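Local atomic coordinates of esterase (uncultured bacterium pCosCE1, PDB entry 7ATL), a protein that hydrolyses carboxylic esters as a family VIII carboxylesterase and also shows promiscuous acyltransferase activity. Residues L125-P128 against P132-R135; L63-K68 against F169-A174; L94-P99 against T148-L153; A220-A225 against D233-T238; V105-K110 against A163-E168. All coordinates share one frame; numbering follows the deposited sequence. Where two conformers were deposited one is given.

Overall arrangement
Contact 2 lies at the core of this beta-lactamase-type fold, about 6 Å from the chain's centre, whereas the other four centres lie about 19 to 23 Å out. Its chemistry is polar, hydroxyls and a lysine. Contact 1 combines a hydrogen bond from a helix-start N-H to a glutamine side chain with amide-on-ring packing, and touches contact 2 where Tyr133 meets Leu173. Contacts 3 and 5 share the loop leading to helix 111-116 and are largely apolar; they meet through Phe97 on Ile109 and a probable hydrogen bond from Arg106 to Thr98. Contact 4, also buried, touches none of the others, lies about 30 and 34 Å between centres from contacts 3 and 5, and joins small sheets.

Contact 1 of 5, residues L125-P128 against P132-R135; sequences LSQP and PYHR. With EDO (1,2-ethanediol), chain F.
Gln127 and Tyr133 join a loop to the first turn of the short helix 132-136, in the helical part of this beta-lactamase-type fold. The tight part lies around the glutamine amide. Gln127 OE1 accepts from Tyr133 N at 2.8 Å, with an N-H...O angle of 157° and the donor in the carbonyl plane on a lone pair, meeting an N-H of the first helical turn. Gln127 CG lies opposite its carbonyl carbon (chi1 -75°), and the extended chain crosses the tyrosine at about a right angle, carrying Gln127 NE2 over one face of the Tyr133 ring, 3.3 Å above its plane and offset toward the rim. Amide and ring planes are 62° apart, so the amide is tilted, not stacked flat. Asp122 holds both: its OD2 hydrogen-bonds to Gln127 NE2, its backbone N to Tyr133 OH. Pro132 CD also leans on the amide, 3.4 Å from Gln127 OE1. The loose side is at Pro128 and His134. The imidazole has two conformers, so its close approach to the backbone oxygens of Gln127 and Pro128 is doubtful. A 1,2-ethanediol, probably from the crystallisation liquor, lies beside it, its O2 making only a weak hydrogen bond, 3.4 Å long, to His134 O.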
# COMPACT_ATOMS: atom_id res chain seq x y z
N LEU A 125 1.24 -9.69 -11.74
CA LEU A 125 2.13 -10.44 -10.82
C LEU A 125 1.37 -11.60 -10.16
O LEU A 125 2.07 -12.50 -9.63
CB LEU A 125 2.79 -9.51 -9.80
CG LEU A 125 1.88 -8.63 -8.96
CD1 LEU A 125 1.02 -9.43 -8.00
CD2 LEU A 125 2.69 -7.63 -8.17
N SER A 126 0.03 -11.61 -10.20
CA SER A 126 -0.82 -12.74 -9.74
C SER A 126 -1.04 -13.74 -10.87
O SER A 126 -1.72 -14.76 -10.58
CB SER A 126 -2.15 -12.31 -9.24
OG SER A 126 -2.02 -11.27 -8.31
N GLN A 127 -0.56 -13.46 -12.09
CA GLN A 127 -0.81 -14.32 -13.27
C GLN A 127 0.47 -15.05 -13.62
O GLN A 127 1.55 -14.52 -13.43
CB GLN A 127 -1.36 -13.48 -14.42
CG GLN A 127 -2.82 -13.09 -14.20
CD GLN A 127 -3.36 -12.31 -15.38
OE1 GLN A 127 -2.70 -12.13 -16.42
NE2 GLN A 127 -4.57 -11.83 -15.21
N PRO A 128 0.37 -16.31 -14.12
CA PRO A 128 1.55 -17.06 -14.57
C PRO A 128 2.18 -16.32 -15.76
O PRO A 128 1.52 -15.46 -16.31
CB PRO A 128 1.03 -18.46 -14.95
CG PRO A 128 -0.47 -18.46 -14.72
CD PRO A 128 -0.88 -17.06 -14.33
N PRO A 132 -2.97 -13.74 -19.40
CA PRO A 132 -3.65 -12.75 -20.25
C PRO A 132 -3.11 -11.32 -20.09
O PRO A 132 -2.97 -10.64 -21.12
CB PRO A 132 -5.13 -12.87 -19.88
CG PRO A 132 -5.21 -13.79 -18.66
CD PRO A 132 -3.88 -14.52 -18.56
N TYR A 133 -2.79 -10.87 -18.87
CA TYR A 133 -2.20 -9.52 -18.64
C TYR A 133 -0.79 -9.43 -19.27
O TYR A 133 -0.50 -8.38 -19.84
CB TYR A 133 -2.16 -9.18 -17.15
CG TYR A 133 -3.44 -8.71 -16.53
CD1 TYR A 133 -4.68 -9.07 -17.01
CD2 TYR A 133 -3.42 -7.93 -15.39
CE1 TYR A 133 -5.85 -8.65 -16.40
CE2 TYR A 133 -4.58 -7.50 -14.76
CZ TYR A 133 -5.81 -7.86 -15.26
OH TYR A 133 -6.94 -7.44 -14.64
N HIS A 134 0.06 -10.47 -19.16
CA HIS A 134 1.41 -10.51 -19.81
C HIS A 134 1.25 -10.31 -21.33
O HIS A 134 1.89 -9.38 -21.88
CB HIS A 134 2.14 -11.82 -19.39
CG HIS A 134 2.38 -11.99 -17.92
ND1 HIS A 134 1.47 -12.62 -17.06
CD2 HIS A 134 3.44 -11.64 -17.14
CE1 HIS A 134 1.96 -12.64 -15.85
NE2 HIS A 134 3.16 -12.04 -15.87
N ARG A 135 0.40 -11.12 -21.97
CA ARG A 135 0.15 -11.08 -23.43
C ARG A 135 -0.39 -9.71 -23.84
O ARG A 135 -0.22 -9.34 -25.00
CB ARG A 135 -0.77 -12.22 -23.88
CG ARG A 135 -0.06 -13.56 -24.05
CD ARG A 135 -0.88 -14.65 -24.74
NE ARG A 135 -2.32 -14.54 -24.47
CZ ARG A 135 -2.99 -15.03 -23.41
NH1 ARG A 135 -2.38 -15.70 -22.44
NH2 ARG A 135 -4.30 -14.84 -23.32
C1 EDO F . 3.91 -7.37 -20.15
O1 EDO F . 3.40 -6.37 -19.25
C2 EDO F . 4.37 -8.62 -19.50
O2 EDO F . 4.96 -9.56 -20.36

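Contact 2 of 5, residues L63-K68 against F169-A174; sequences LSSVSK and FRYSLA
The backbones that bring Ser65 and Lys68 to Tyr171 stay well apart, the nearest CA atoms, those of Lys68 and Ala174, being 9.5 Å from each other, and mainly side chains span the interval. Ser65 and Lys68 fit the Ser-X-X-Lys motif at the start of helix 67-80, which in serine beta-lactamases and related esterases supplies the nucleophile; Ser65 probably has that role here. Tyr171 enters from the other side with its hydroxyl foremost, CG lying opposite the backbone N (chi1 -163°). Tyr171 OH and Ser65 OG are hydrogen-bonded at a very short 2.5 Å, a value to be read with caution because the serine oxygen is crowded in the model. A pentaethylene glycol, probably from the crystallisation liquor, lies too close to Ser65 OG for a bond to be trusted, though it may mark the substrate pocket. Lys68 is straight up to CE and then bends (chi4 82°); NZ lies 3.1 Å from Tyr171 OH and is hydrogen-bonded to Tyr123 OH and Gly264 O. Tyr171 OH is also hydrogen-bonded to Trp339 NE1. Ser64 O accepts twice, from Ser67 N and from Ser67 OG at 2.6 Å. In 169-174 an ST turn has Ala174 N donating to Ser172 OG at 2.9 Å.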
# COMPACT_ATOMS: atom_id res chain seq x y z
N LEU A 63 7.23 3.13 -1.99
CA LEU A 63 6.11 2.73 -1.10
C LEU A 63 5.37 1.48 -1.59
O LEU A 63 4.77 0.85 -0.74
CB LEU A 63 5.16 3.91 -0.93
CG LEU A 63 5.73 5.07 -0.11
CD1 LEU A 63 4.74 6.22 -0.06
CD2 LEU A 63 6.08 4.61 1.29
N SER A 64 5.47 1.09 -2.87
CA SER A 64 4.62 0.08 -3.57
C SER A 64 3.17 0.20 -3.06
O SER A 64 2.63 1.32 -3.16
CB SER A 64 5.19 -1.34 -3.49
OG SER A 64 5.54 -1.71 -2.16
N SER A 65 2.56 -0.84 -2.49
CA SER A 65 1.11 -0.82 -2.13
C SER A 65 0.81 0.12 -0.96
O SER A 65 -0.37 0.35 -0.70
CB SER A 65 0.59 -2.17 -1.87
OG SER A 65 0.52 -2.91 -3.08
N VAL A 66 1.80 0.70 -0.30
CA VAL A 66 1.50 1.76 0.69
C VAL A 66 0.95 2.98 -0.05
O VAL A 66 0.37 3.84 0.61
CB VAL A 66 2.69 2.09 1.61
CG1 VAL A 66 2.37 3.21 2.58
CG2 VAL A 66 3.13 0.84 2.35
N SER A 67 1.03 2.99 -1.38
CA SER A 67 0.36 3.98 -2.27
C SER A 67 -1.18 3.91 -2.13
O SER A 67 -1.86 4.95 -2.28
CB SER A 67 0.78 3.80 -3.73
OG SER A 67 2.20 3.77 -3.91
N LYS A 68 -1.73 2.73 -1.89
CA LYS A 68 -3.20 2.47 -1.93
C LYS A 68 -3.97 3.28 -0.88
O LYS A 68 -4.97 3.93 -1.21
CB LYS A 68 -3.44 0.97 -1.81
CG LYS A 68 -2.98 0.23 -3.05
CD LYS A 68 -3.20 -1.24 -3.02
CE LYS A 68 -3.09 -1.83 -4.41
NZ LYS A 68 -1.68 -2.06 -4.81
N PHE A 169 -13.23 -11.01 -3.46
CA PHE A 169 -11.98 -10.24 -3.28
C PHE A 169 -10.88 -10.88 -4.12
O PHE A 169 -10.75 -12.10 -4.09
CB PHE A 169 -11.56 -10.23 -1.82
CG PHE A 169 -10.25 -9.55 -1.55
CD1 PHE A 169 -10.19 -8.19 -1.31
CD2 PHE A 169 -9.08 -10.29 -1.45
CE1 PHE A 169 -8.99 -7.58 -1.00
CE2 PHE A 169 -7.88 -9.67 -1.14
CZ PHE A 169 -7.84 -8.32 -0.93
N ARG A 170 -10.16 -10.04 -4.86
CA ARG A 170 -8.95 -10.41 -5.64
C ARG A 170 -8.10 -9.15 -5.73
O ARG A 170 -8.54 -8.16 -6.36
CB ARG A 170 -9.30 -10.97 -7.03
CG ARG A 170 -8.15 -11.70 -7.71
CD ARG A 170 -8.47 -11.94 -9.18
NE ARG A 170 -9.53 -12.93 -9.26
CZ ARG A 170 -9.33 -14.26 -9.20
NH1 ARG A 170 -8.11 -14.76 -9.12
NH2 ARG A 170 -10.36 -15.08 -9.24
N TYR A 171 -6.93 -9.20 -5.09
CA TYR A 171 -5.98 -8.07 -5.02
C TYR A 171 -5.67 -7.64 -6.45
O TYR A 171 -5.39 -8.51 -7.26
CB TYR A 171 -4.72 -8.46 -4.27
CG TYR A 171 -3.90 -7.29 -3.81
CD1 TYR A 171 -4.47 -6.21 -3.16
CD2 TYR A 171 -2.54 -7.29 -3.99
CE1 TYR A 171 -3.72 -5.14 -2.72
CE2 TYR A 171 -1.77 -6.22 -3.57
CZ TYR A 171 -2.35 -5.15 -2.93
OH TYR A 171 -1.55 -4.13 -2.50
N SER A 172 -5.72 -6.34 -6.73
CA SER A 172 -5.91 -5.90 -8.13
C SER A 172 -5.28 -4.54 -8.41
O SER A 172 -4.86 -3.81 -7.51
CB SER A 172 -7.37 -5.91 -8.45
OG SER A 172 -8.00 -4.75 -7.94
N LEU A 173 -5.23 -4.24 -9.70
CA LEU A 173 -4.97 -2.90 -10.28
C LEU A 173 -6.13 -1.94 -10.01
O LEU A 173 -6.11 -0.87 -10.62
CB LEU A 173 -4.79 -3.11 -11.78
CG LEU A 173 -3.40 -3.57 -12.21
CD1 LEU A 173 -3.42 -4.05 -13.66
CD2 LEU A 173 -2.40 -2.43 -12.01
N ALA A 174 -7.07 -2.26 -9.14
CA ALA A 174 -8.28 -1.42 -8.95
C ALA A 174 -7.88 -0.01 -8.55
O ALA A 174 -8.60 0.93 -8.94
CB ALA A 174 -9.24 -2.01 -7.94

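Contact 3 of 5, residues L94-P99 against T148-L153; sequences LPWFTP and TLEQNL
Phe97 N donates to Leu94 O at 2.9 Å, closing the type I beta turn that sets Trp96 and Phe97 against Leu153. Across the contact the packing is van der Waals, with both rings touching the Leu153 carbonyl. Trp96 holds CG between its backbone N and carbonyl carbon (chi1 46°), and from there the indole reaches out with its six-membered ring foremost. Leu153 CB meets it at the edge, in the ring plane, 3.7 Å from Trp96 CH2, while the CB of Leu94 lies over one face. Glu150 adds its aliphatic part: the side chain is extended and places Glu150 CG 3.8 Å from Trp96 CZ2, with carboxylate and indole planes only 26° apart. Arg154, one turn further along the helix, ties these two together, forming a salt bridge with Glu150 OE1 and a cation-pi contact with Trp96. Phe97 presents its edge to the backbone, CE1 being 3.7 Å from Leu153 O. The N-terminus of the helix is closed by a capping box, in which Gln151 N donates to Thr148 OG1 at 3.1 Å and Thr148 N returns a bond to Gln151 OE1 at 3.0 Å. The turn thus packs on helix 149-157, where Phe97 also touches Leu156 and Ala157, and both segments rest on helix 174-186, with Leu94 and Leu153 meeting at Ala180 and Phe97 reaching Val177.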
# COMPACT_ATOMS: atom_id res chain seq x y z
N LEU A 94 -14.71 6.98 -16.75
CA LEU A 94 -13.83 6.54 -17.88
C LEU A 94 -14.69 5.81 -18.92
O LEU A 94 -14.80 4.60 -18.87
CB LEU A 94 -12.72 5.65 -17.30
CG LEU A 94 -11.98 6.25 -16.10
CD1 LEU A 94 -11.01 5.25 -15.48
CD2 LEU A 94 -11.25 7.51 -16.51
N PRO A 95 -15.35 6.51 -19.88
CA PRO A 95 -16.36 5.87 -20.73
C PRO A 95 -15.86 4.64 -21.50
O PRO A 95 -16.65 3.80 -21.82
CB PRO A 95 -16.82 6.98 -21.70
CG PRO A 95 -16.34 8.31 -21.09
CD PRO A 95 -15.19 7.96 -20.15
N TRP A 96 -14.56 4.55 -21.75
CA TRP A 96 -13.87 3.45 -22.48
C TRP A 96 -13.49 2.27 -21.55
O TRP A 96 -13.14 1.19 -22.07
CB TRP A 96 -12.63 4.03 -23.17
CG TRP A 96 -11.81 4.94 -22.30
CD1 TRP A 96 -11.86 6.30 -22.27
CD2 TRP A 96 -10.85 4.54 -21.30
NE1 TRP A 96 -10.99 6.78 -21.33
CE2 TRP A 96 -10.35 5.73 -20.73
CE3 TRP A 96 -10.37 3.31 -20.83
CZ2 TRP A 96 -9.38 5.73 -19.72
CZ3 TRP A 96 -9.41 3.31 -19.84
CH2 TRP A 96 -8.92 4.50 -19.30
N PHE A 97 -13.53 2.43 -20.22
CA PHE A 97 -13.25 1.32 -19.28
C PHE A 97 -14.52 0.49 -19.07
O PHE A 97 -15.24 0.65 -18.05
CB PHE A 97 -12.68 1.83 -17.96
CG PHE A 97 -11.97 0.74 -17.18
CD1 PHE A 97 -10.65 0.44 -17.46
CD2 PHE A 97 -12.64 -0.00 -16.23
CE1 PHE A 97 -10.00 -0.59 -16.80
CE2 PHE A 97 -11.99 -1.02 -15.57
CZ PHE A 97 -10.67 -1.31 -15.84
N THR A 98 -14.76 -0.42 -20.01
CA THR A 98 -15.98 -1.27 -20.04
C THR A 98 -15.59 -2.72 -20.28
O THR A 98 -16.12 -3.35 -21.19
CB THR A 98 -16.97 -0.73 -21.07
OG1 THR A 98 -16.30 -0.57 -22.32
CG2 THR A 98 -17.54 0.61 -20.67
N PRO A 99 -14.70 -3.31 -19.45
CA PRO A 99 -14.27 -4.70 -19.63
C PRO A 99 -15.42 -5.71 -19.50
O PRO A 99 -16.42 -5.42 -18.86
CB PRO A 99 -13.26 -4.92 -18.51
CG PRO A 99 -13.65 -3.90 -17.48
CD PRO A 99 -14.04 -2.68 -18.29
N THR A 148 1.55 6.07 -20.78
CA THR A 148 0.71 6.90 -19.88
C THR A 148 -0.20 5.95 -19.10
O THR A 148 -0.40 4.76 -19.54
CB THR A 148 -0.10 7.95 -20.66
OG1 THR A 148 -1.07 7.30 -21.49
CG2 THR A 148 0.79 8.85 -21.49
N LEU A 149 -0.74 6.44 -17.98
CA LEU A 149 -1.76 5.73 -17.17
C LEU A 149 -2.92 5.34 -18.08
O LEU A 149 -3.34 4.19 -18.05
CB LEU A 149 -2.24 6.68 -16.06
CG LEU A 149 -3.32 6.13 -15.14
CD1 LEU A 149 -2.89 4.80 -14.54
CD2 LEU A 149 -3.62 7.12 -14.02
N GLU A 150 -3.43 6.30 -18.84
CA GLU A 150 -4.59 6.08 -19.73
C GLU A 150 -4.27 4.92 -20.67
O GLU A 150 -5.16 4.06 -20.84
CB GLU A 150 -4.95 7.35 -20.51
CG GLU A 150 -6.19 7.13 -21.35
CD GLU A 150 -6.80 8.35 -22.00
OE1 GLU A 150 -7.23 8.22 -23.16
OE2 GLU A 150 -6.88 9.42 -21.33
N GLN A 151 -3.07 4.90 -21.26
CA GLN A 151 -2.66 3.88 -22.26
C GLN A 151 -2.64 2.52 -21.54
O GLN A 151 -3.18 1.55 -22.10
CB GLN A 151 -1.32 4.21 -22.92
CG GLN A 151 -1.39 5.29 -23.98
CD GLN A 151 -0.01 5.84 -24.27
OE1 GLN A 151 0.99 5.50 -23.65
NE2 GLN A 151 0.08 6.72 -25.24
N ASN A 152 -2.16 2.48 -20.30
CA ASN A 152 -2.11 1.22 -19.52
C ASN A 152 -3.52 0.73 -19.16
O ASN A 152 -3.75 -0.50 -19.20
CB ASN A 152 -1.27 1.35 -18.25
CG ASN A 152 -0.95 -0.01 -17.68
OD1 ASN A 152 -0.62 -0.92 -18.44
ND2 ASN A 152 -1.06 -0.15 -16.36
N LEU A 153 -4.43 1.64 -18.83
CA LEU A 153 -5.80 1.26 -18.41
C LEU A 153 -6.65 0.89 -19.64
O LEU A 153 -7.60 0.07 -19.48
CB LEU A 153 -6.43 2.40 -17.58
CG LEU A 153 -5.73 2.71 -16.26
CD1 LEU A 153 -6.50 3.76 -15.47
CD2 LEU A 153 -5.53 1.46 -15.41

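Contact 4 of 5, residues A220-A225 against D233-T238; sequences AYHDTA and DGMLLT
His222 meets Leu237 and Met235 where two small beta sheets pack together: strand 221-222 is the middle strand of a three-stranded mixed sheet, and strand 235-238 pairs antiparallel with 246-249. The imidazole hangs from a CG placed between the backbone N and the carbonyl carbon (chi1 85°), which points the ring at the other strand. Leu237 turns its CG to the side away from its carbonyl carbon (chi1 -69°) and lays both methyls against the histidine. CD2 forms the CH-pi contact, 3.7 Å from the centroid of the His222 ring and 23° off its normal, offset toward the rim by ND1. The other branch, Leu237 CD1, lies 3.6 Å from His222 CB. Met235 is extended throughout, its CG opposite the backbone N, and crosses the histidine at about a right angle. Its sulfur makes an oblique sulfur-aromatic contact, SD standing 4.6 Å from the His222 centroid, and the terminal methyl goes further, with Met235 CE 3.6 Å from His222 NE2. Leu237 also packs on Ile247 and Leu249 of its partner strand. The imidazole is held from its own sheet, where His222 NE2 is hydrogen-bonded to Glu229 OE1.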
# COMPACT_ATOMS: atom_id res chain seq x y z
N ALA A 220 16.70 -0.16 -2.55
CA ALA A 220 15.87 -1.38 -2.47
C ALA A 220 16.77 -2.62 -2.52
O ALA A 220 17.59 -2.73 -3.47
CB ALA A 220 14.87 -1.39 -3.61
N TYR A 221 16.57 -3.52 -1.57
CA TYR A 221 17.25 -4.84 -1.47
C TYR A 221 16.16 -5.90 -1.53
O TYR A 221 14.98 -5.52 -1.26
CB TYR A 221 18.04 -4.96 -0.17
CG TYR A 221 19.20 -4.01 -0.05
CD1 TYR A 221 18.99 -2.69 0.30
CD2 TYR A 221 20.50 -4.42 -0.32
CE1 TYR A 221 20.04 -1.78 0.35
CE2 TYR A 221 21.56 -3.53 -0.26
CZ TYR A 221 21.33 -2.21 0.08
OH TYR A 221 22.37 -1.32 0.12
N HIS A 222 16.52 -7.15 -1.84
CA HIS A 222 15.61 -8.32 -1.80
C HIS A 222 16.34 -9.50 -1.15
O HIS A 222 17.57 -9.43 -1.12
CB HIS A 222 15.09 -8.63 -3.21
CG HIS A 222 16.02 -9.49 -3.99
ND1 HIS A 222 15.81 -10.86 -4.10
CD2 HIS A 222 17.15 -9.17 -4.67
CE1 HIS A 222 16.78 -11.35 -4.85
NE2 HIS A 222 17.63 -10.33 -5.21
N ASP A 223 15.60 -10.53 -0.69
CA ASP A 223 16.12 -11.69 0.10
C ASP A 223 16.74 -12.72 -0.86
O ASP A 223 16.08 -13.07 -1.86
CB ASP A 223 15.02 -12.37 0.92
CG ASP A 223 13.91 -11.49 1.51
OD1 ASP A 223 14.21 -10.51 2.23
OD2 ASP A 223 12.73 -11.83 1.28
N THR A 224 17.97 -13.18 -0.57
CA THR A 224 18.77 -14.12 -1.41
C THR A 224 19.33 -15.25 -0.53
O THR A 224 18.97 -15.27 0.66
CB THR A 224 19.96 -13.45 -2.11
OG1 THR A 224 19.71 -12.05 -2.20
CG2 THR A 224 20.25 -14.01 -3.49
N ALA A 225 20.16 -16.12 -1.12
CA ALA A 225 20.93 -17.22 -0.48
C ALA A 225 21.02 -17.00 1.04
O ALA A 225 20.20 -17.60 1.77
CB ALA A 225 22.30 -17.33 -1.14
N ASP A 233 17.14 -2.91 -11.95
CA ASP A 233 15.98 -2.56 -12.81
C ASP A 233 15.57 -3.80 -13.60
O ASP A 233 16.48 -4.47 -14.12
CB ASP A 233 16.30 -1.40 -13.76
CG ASP A 233 15.91 -0.03 -13.20
OD1 ASP A 233 15.67 0.04 -11.97
OD2 ASP A 233 15.87 0.95 -13.99
N GLY A 234 14.26 -4.08 -13.63
CA GLY A 234 13.63 -5.13 -14.46
C GLY A 234 13.86 -6.53 -13.92
O GLY A 234 13.59 -7.49 -14.63
N MET A 235 14.29 -6.66 -12.67
CA MET A 235 14.44 -7.98 -12.01
C MET A 235 13.07 -8.66 -11.82
O MET A 235 12.16 -8.00 -11.28
CB MET A 235 15.09 -7.77 -10.64
CG MET A 235 15.82 -8.96 -10.07
SD MET A 235 16.93 -8.33 -8.78
CE MET A 235 18.12 -9.68 -8.71
N LEU A 236 12.98 -9.94 -12.19
CA LEU A 236 11.79 -10.79 -11.91
C LEU A 236 12.04 -11.62 -10.64
O LEU A 236 12.74 -12.64 -10.74
CB LEU A 236 11.51 -11.71 -13.10
CG LEU A 236 11.28 -11.03 -14.45
CD1 LEU A 236 10.59 -11.99 -15.42
CD2 LEU A 236 10.47 -9.76 -14.31
N LEU A 237 11.40 -11.24 -9.54
CA LEU A 237 11.45 -11.89 -8.19
C LEU A 237 10.27 -12.84 -8.00
O LEU A 237 9.14 -12.43 -8.30
CB LEU A 237 11.42 -10.80 -7.12
CG LEU A 237 12.67 -9.93 -7.04
CD1 LEU A 237 12.61 -9.01 -5.83
CD2 LEU A 237 13.92 -10.80 -6.98
N THR A 238 10.51 -14.05 -7.47
CA THR A 238 9.44 -15.01 -7.09
C THR A 238 8.75 -14.45 -5.83
O THR A 238 9.42 -14.17 -4.83
CB THR A 238 9.97 -16.45 -6.94
OG1 THR A 238 10.80 -16.73 -8.05
CG2 THR A 238 8.87 -17.49 -6.89

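Contact 5 of 5, residues V105-K110 against A163-E168; sequences VRPPIK and AEPGSE
Pro165 is the centre of the apolar contact and meets Pro107 and Ile109 with different atoms of its ring. The two proline rings cross at about a right angle, Pro107 CG lying 3.5 Å from Pro165 CD and Pro107 CB 3.8 Å from the same atom. Ile109 offers its longer branch: CG1 is turned away from the isoleucine's carbonyl carbon (chi1 -63°) and comes to 3.6 Å from Pro165 CG, again nearly at a right angle. Beyond the two segments Ile109 packs on Val90, Phe97 and Leu114, while Pro165 touches His113 of helix 111-116. Between the side chains lies a carbonyl contact: Pro108 O is 3.4 Å from Pro165 CG and equally close to Pro165 CB, so the backbone oxygen rests on the ring methylenes.

Both segments are loops at the outer part of the helical region of the beta-lactamase-type fold, one leading into helix 111-116 and the other running from helix 149-157 toward helix 174-186. A type II beta turn from Glu164 to Ser167 presents the proline, with Pro165 and Gly166 at its two central positions; the positive phi of Gly166 (99°) suits glycine.

The hydrogen bonds lie within this turn and to the chain around it. Backbone bonds join Ile109 to Val90 and Gly166 to Thr118. Glu164 O accepts twice, from Ser167 N at 2.9 Å and from Ser167 OG at 2.6 Å, the hydroxyl lying in the carbonyl plane on a lone pair.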
# COMPACT_ATOMS: atom_id res chain seq x y z
N VAL A 105 -20.39 -10.60 -21.34
CA VAL A 105 -21.19 -9.63 -20.53
C VAL A 105 -20.25 -8.54 -20.03
O VAL A 105 -19.14 -8.90 -19.56
CB VAL A 105 -21.89 -10.33 -19.36
CG1 VAL A 105 -22.61 -9.32 -18.49
CG2 VAL A 105 -22.82 -11.43 -19.83
N ARG A 106 -20.68 -7.27 -20.10
CA ARG A 106 -19.94 -6.07 -19.62
C ARG A 106 -20.65 -5.53 -18.38
O ARG A 106 -21.48 -4.62 -18.48
CB ARG A 106 -19.87 -4.98 -20.69
CG ARG A 106 -19.10 -5.40 -21.94
CD ARG A 106 -19.03 -4.36 -23.05
NE ARG A 106 -18.34 -4.98 -24.17
CZ ARG A 106 -17.03 -5.24 -24.23
NH1 ARG A 106 -16.20 -4.88 -23.26
NH2 ARG A 106 -16.53 -5.85 -25.29
N PRO A 107 -20.36 -6.07 -17.19
CA PRO A 107 -21.05 -5.67 -15.97
C PRO A 107 -20.48 -4.34 -15.49
O PRO A 107 -19.28 -4.10 -15.59
CB PRO A 107 -20.76 -6.80 -14.99
CG PRO A 107 -19.40 -7.28 -15.42
CD PRO A 107 -19.33 -7.08 -16.91
N PRO A 108 -21.34 -3.48 -14.92
CA PRO A 108 -20.88 -2.21 -14.34
C PRO A 108 -19.99 -2.51 -13.13
O PRO A 108 -20.21 -3.51 -12.43
CB PRO A 108 -22.16 -1.44 -13.97
CG PRO A 108 -23.24 -2.52 -13.88
CD PRO A 108 -22.79 -3.68 -14.75
N ILE A 109 -18.94 -1.71 -12.98
CA ILE A 109 -18.02 -1.73 -11.81
C ILE A 109 -18.34 -0.48 -11.01
O ILE A 109 -18.38 0.62 -11.60
CB ILE A 109 -16.54 -1.73 -12.23
CG1 ILE A 109 -16.14 -2.99 -13.02
CG2 ILE A 109 -15.66 -1.54 -11.00
CD1 ILE A 109 -14.83 -2.83 -13.80
N LYS A 110 -18.53 -0.66 -9.72
CA LYS A 110 -18.81 0.46 -8.81
C LYS A 110 -17.51 0.86 -8.11
O LYS A 110 -16.65 -0.01 -7.90
CB LYS A 110 -19.88 0.10 -7.78
CG LYS A 110 -21.30 0.02 -8.32
CD LYS A 110 -22.15 -0.89 -7.45
CE LYS A 110 -23.62 -0.55 -7.49
NZ LYS A 110 -24.22 -0.63 -6.13
N ALA A 163 -14.56 -12.13 -12.55
CA ALA A 163 -15.77 -12.35 -11.74
C ALA A 163 -16.67 -11.11 -11.77
O ALA A 163 -16.16 -10.01 -12.07
CB ALA A 163 -15.38 -12.72 -10.34
N GLU A 164 -17.97 -11.31 -11.50
CA GLU A 164 -18.94 -10.21 -11.35
C GLU A 164 -18.41 -9.22 -10.32
O GLU A 164 -18.07 -9.62 -9.19
CB GLU A 164 -20.31 -10.71 -10.89
CG GLU A 164 -21.38 -10.71 -11.97
CD GLU A 164 -22.58 -11.47 -11.46
OE1 GLU A 164 -23.12 -11.01 -10.43
OE2 GLU A 164 -22.93 -12.55 -12.03
N PRO A 165 -18.28 -7.93 -10.68
CA PRO A 165 -17.95 -6.88 -9.71
C PRO A 165 -18.80 -7.09 -8.45
O PRO A 165 -19.96 -7.27 -8.60
CB PRO A 165 -18.28 -5.60 -10.48
CG PRO A 165 -17.90 -5.98 -11.91
CD PRO A 165 -18.35 -7.42 -12.06
N GLY A 166 -18.16 -7.20 -7.29
CA GLY A 166 -18.83 -7.34 -5.99
C GLY A 166 -18.88 -8.77 -5.51
O GLY A 166 -19.24 -8.95 -4.36
N SER A 167 -18.54 -9.77 -6.32
CA SER A 167 -18.78 -11.19 -5.93
C SER A 167 -17.60 -11.74 -5.12
O SER A 167 -17.83 -12.66 -4.33
CB SER A 167 -19.14 -12.10 -7.10
OG SER A 167 -18.18 -12.01 -8.15
N GLU A 168 -16.38 -11.20 -5.25
CA GLU A 168 -15.24 -11.78 -4.51
C GLU A 168 -14.06 -10.82 -4.46
O GLU A 168 -13.91 -9.97 -5.34
CB GLU A 168 -14.84 -13.13 -5.12
CG GLU A 168 -13.94 -12.99 -6.32
CD GLU A 168 -13.63 -14.26 -7.10
OE1 GLU A 168 -13.86 -15.36 -6.55
OE2 GLU A 168 -13.16 -14.14 -8.25